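Local coordinates for kinesin-like protein KIF19 (Mus musculus, PDB 5GSZ) that moves along microtubules toward their plus ends and depolymerizes them at ciliary tips, so regulating the length of motile cilia, at residues Y150-N155 against R204-E209. Sequence-based numbering, arbitrary orientation.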
loop_
_atom_site.group_PDB
_atom_site.type_symbol
_atom_site.label_atom_id
_atom_site.label_comp_id
_atom_site.label_asym_id
_atom_site.label_seq_id
_atom_site.Cartn_x
_atom_site.Cartn_y
_atom_site.Cartn_z
ATOM N N TYR A 150 5.960 -3.627 -12.382
ATOM C CA TYR A 150 4.613 -3.223 -11.979
ATOM C C TYR A 150 3.660 -4.349 -12.352
ATOM O O TYR A 150 3.403 -4.574 -13.535
ATOM C CB TYR A 150 4.235 -1.911 -12.652
ATOM C CG TYR A 150 3.008 -1.240 -12.123
ATOM C CD1 TYR A 150 2.779 -1.132 -10.762
ATOM C CD2 TYR A 150 2.090 -0.651 -12.997
ATOM C CE1 TYR A 150 1.624 -0.476 -10.272
ATOM C CE2 TYR A 150 0.959 0.013 -12.526
ATOM C CZ TYR A 150 0.733 0.097 -11.173
ATOM O OH TYR A 150 -0.383 0.739 -10.726
ATOM N N LEU A 151 3.140 -5.052 -11.352
ATOM C CA LEU A 151 2.386 -6.275 -11.585
ATOM C C LEU A 151 1.029 -6.203 -10.884
ATOM O O LEU A 151 0.806 -5.370 -9.998
ATOM C CB LEU A 151 3.190 -7.492 -11.109
ATOM C CG LEU A 151 3.500 -7.488 -9.615
ATOM C CD1 LEU A 151 2.788 -8.616 -8.896
ATOM C CD2 LEU A 151 4.981 -7.517 -9.383
ATOM N N GLU A 152 0.110 -7.069 -11.317
ATOM C CA GLU A 152 -1.141 -7.284 -10.612
ATOM C C GLU A 152 -1.125 -8.638 -9.925
ATOM O O GLU A 152 -0.522 -9.587 -10.423
ATOM C CB GLU A 152 -2.337 -7.231 -11.551
ATOM C CG GLU A 152 -3.689 -7.175 -10.851
ATOM C CD GLU A 152 -4.834 -7.179 -11.837
ATOM O OE1 GLU A 152 -4.828 -8.053 -12.736
ATOM O OE2 GLU A 152 -5.703 -6.274 -11.747
ATOM N N ILE A 153 -1.770 -8.702 -8.762
ATOM C CA ILE A 153 -2.269 -9.947 -8.184
ATOM C C ILE A 153 -3.785 -9.825 -8.116
ATOM O O ILE A 153 -4.320 -8.945 -7.427
ATOM C CB ILE A 153 -1.686 -10.237 -6.791
ATOM C CG1 ILE A 153 -0.193 -9.935 -6.759
ATOM C CG2 ILE A 153 -1.908 -11.702 -6.430
ATOM C CD1 ILE A 153 0.381 -10.003 -5.364
ATOM N N TYR A 154 -4.471 -10.686 -8.852
ATOM C CA TYR A 154 -5.926 -10.713 -8.903
ATOM C C TYR A 154 -6.341 -12.156 -8.678
ATOM O O TYR A 154 -6.043 -13.020 -9.507
ATOM C CB TYR A 154 -6.451 -10.195 -10.242
ATOM C CG TYR A 154 -7.945 -10.220 -10.298
ATOM C CD1 TYR A 154 -8.695 -9.134 -9.860
ATOM C CD2 TYR A 154 -8.618 -11.349 -10.742
ATOM C CE1 TYR A 154 -10.073 -9.173 -9.887
ATOM C CE2 TYR A 154 -9.984 -11.400 -10.770
ATOM C CZ TYR A 154 -10.712 -10.314 -10.344
ATOM O OH TYR A 154 -12.088 -10.378 -10.380
ATOM N N ASN A 155 -7.026 -12.423 -7.575
ATOM C CA ASN A 155 -7.421 -13.789 -7.243
ATOM C C ASN A 155 -6.223 -14.724 -7.360
ATOM O O ASN A 155 -6.262 -15.752 -8.038
ATOM C CB ASN A 155 -8.574 -14.267 -8.129
ATOM C CG ASN A 155 -9.906 -13.703 -7.703
ATOM O OD1 ASN A 155 -10.114 -13.387 -6.533
ATOM N ND2 ASN A 155 -10.822 -13.573 -8.653
ATOM N N ARG A 204 -4.308 0.606 -16.383
ATOM C CA ARG A 204 -5.512 0.214 -17.092
ATOM C C ARG A 204 -5.502 -1.239 -17.541
ATOM O O ARG A 204 -6.513 -1.707 -18.062
ATOM C CB ARG A 204 -5.740 1.139 -18.284
ATOM C CG ARG A 204 -6.081 2.533 -17.848
ATOM C CD ARG A 204 -5.884 3.535 -18.953
ATOM N NE ARG A 204 -4.799 4.445 -18.573
ATOM C CZ ARG A 204 -4.618 5.676 -19.037
ATOM N NH1 ARG A 204 -5.458 6.162 -19.902
ATOM N NH2 ARG A 204 -3.596 6.420 -18.634
ATOM N N GLN A 205 -4.415 -1.968 -17.350
ATOM C CA GLN A 205 -4.431 -3.396 -17.630
ATOM C C GLN A 205 -4.896 -4.218 -16.437
ATOM O O GLN A 205 -5.106 -5.431 -16.581
ATOM C CB GLN A 205 -3.045 -3.854 -18.081
ATOM C CG GLN A 205 -2.430 -2.877 -19.063
ATOM C CD GLN A 205 -3.363 -2.580 -20.211
ATOM O OE1 GLN A 205 -3.843 -3.493 -20.884
ATOM N NE2 GLN A 205 -3.650 -1.299 -20.425
ATOM N N ARG A 206 -5.057 -3.582 -15.277
ATOM C CA ARG A 206 -5.625 -4.259 -14.122
ATOM C C ARG A 206 -6.988 -4.845 -14.466
ATOM O O ARG A 206 -7.822 -4.188 -15.095
ATOM C CB ARG A 206 -5.761 -3.287 -12.950
ATOM C CG ARG A 206 -4.447 -2.685 -12.481
ATOM C CD ARG A 206 -4.650 -1.637 -11.379
ATOM N NE ARG A 206 -4.897 -2.140 -10.022
ATOM C CZ ARG A 206 -4.945 -1.331 -8.962
ATOM N NH1 ARG A 206 -4.771 -0.028 -9.139
ATOM N NH2 ARG A 206 -5.147 -1.797 -7.730
ATOM N N THR A 207 -7.200 -6.093 -14.050
ATOM C CA THR A 207 -8.474 -6.774 -14.228
ATOM C C THR A 207 -9.649 -5.897 -13.794
ATOM O O THR A 207 -9.640 -5.314 -12.705
ATOM C CB THR A 207 -8.450 -8.066 -13.423
ATOM O OG1 THR A 207 -7.352 -8.876 -13.859
ATOM C CG2 THR A 207 -9.739 -8.821 -13.600
ATOM N N GLN A 208 -10.667 -5.812 -14.654
ATOM C CA GLN A 208 -11.795 -4.906 -14.480
ATOM C C GLN A 208 -12.968 -5.593 -13.781
ATOM O O GLN A 208 -13.064 -6.819 -13.730
ATOM C CB GLN A 208 -12.252 -4.353 -15.833
ATOM N N GLU A 209 -13.869 -4.774 -13.240
ATOM C CA GLU A 209 -15.102 -5.280 -12.639
ATOM C C GLU A 209 -16.102 -5.651 -13.729
ATOM O O GLU A 209 -16.406 -4.816 -14.594
ATOM C CB GLU A 209 -15.711 -4.246 -11.693
ATOM C CG GLU A 209 -15.294 -4.439 -10.242
ATOM C CD GLU A 209 -15.426 -3.175 -9.406
ATOM O OE1 GLU A 209 -15.683 -2.097 -9.997
ATOM O OE2 GLU A 209 -15.231 -3.257 -8.165
#
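The carboxylate of Glu152 accepts hydrogen bonds from the hydroxyl and the backbone N of Thr207. The contact joins strand 142-154 of the central mixed sheet of the kinesin motor domain to the loop after helix 192-203. In kinesins this loop carries the first switch region. Thr207 OG1 donates to Glu152 OE1 at 2.9 Å, on the syn side and 26° out of the carboxylate plane. Thr207 N lies 2.8 Å from Glu152 OE2 in a bent, weak hydrogen bond. A straighter but longer weak bond runs from the same N to Glu152 OE1. In Glu152, CG is anti to the backbone N (chi1 -169°), and the extended chain carries the carboxylate to the loop. Its carboxylate has further partners: Arg159 forms a salt bridge with OE1, and Ser220 OG hydrogen-bonds OE2. The Arg206 CB passes beside this carboxylate, while its guanidinium turns to Asp250, Asn203 and the Ser220 carbonyl. The Arg206 side chain comes within about 4 Å of the bound magnesium ion (nearest atoms), so the contact borders the nucleotide site. Beyond the polar group, the Thr207 CG2 methyl lies over one face of the Tyr154 ring in a CH-pi contact. A serine in place of Tyr154 would probably leave this methyl without its aromatic cover and open a gap beside the loop. Thr207 CG2 sits 3.6 Å from the Tyr154 ring centroid, only 7° off the ring normal.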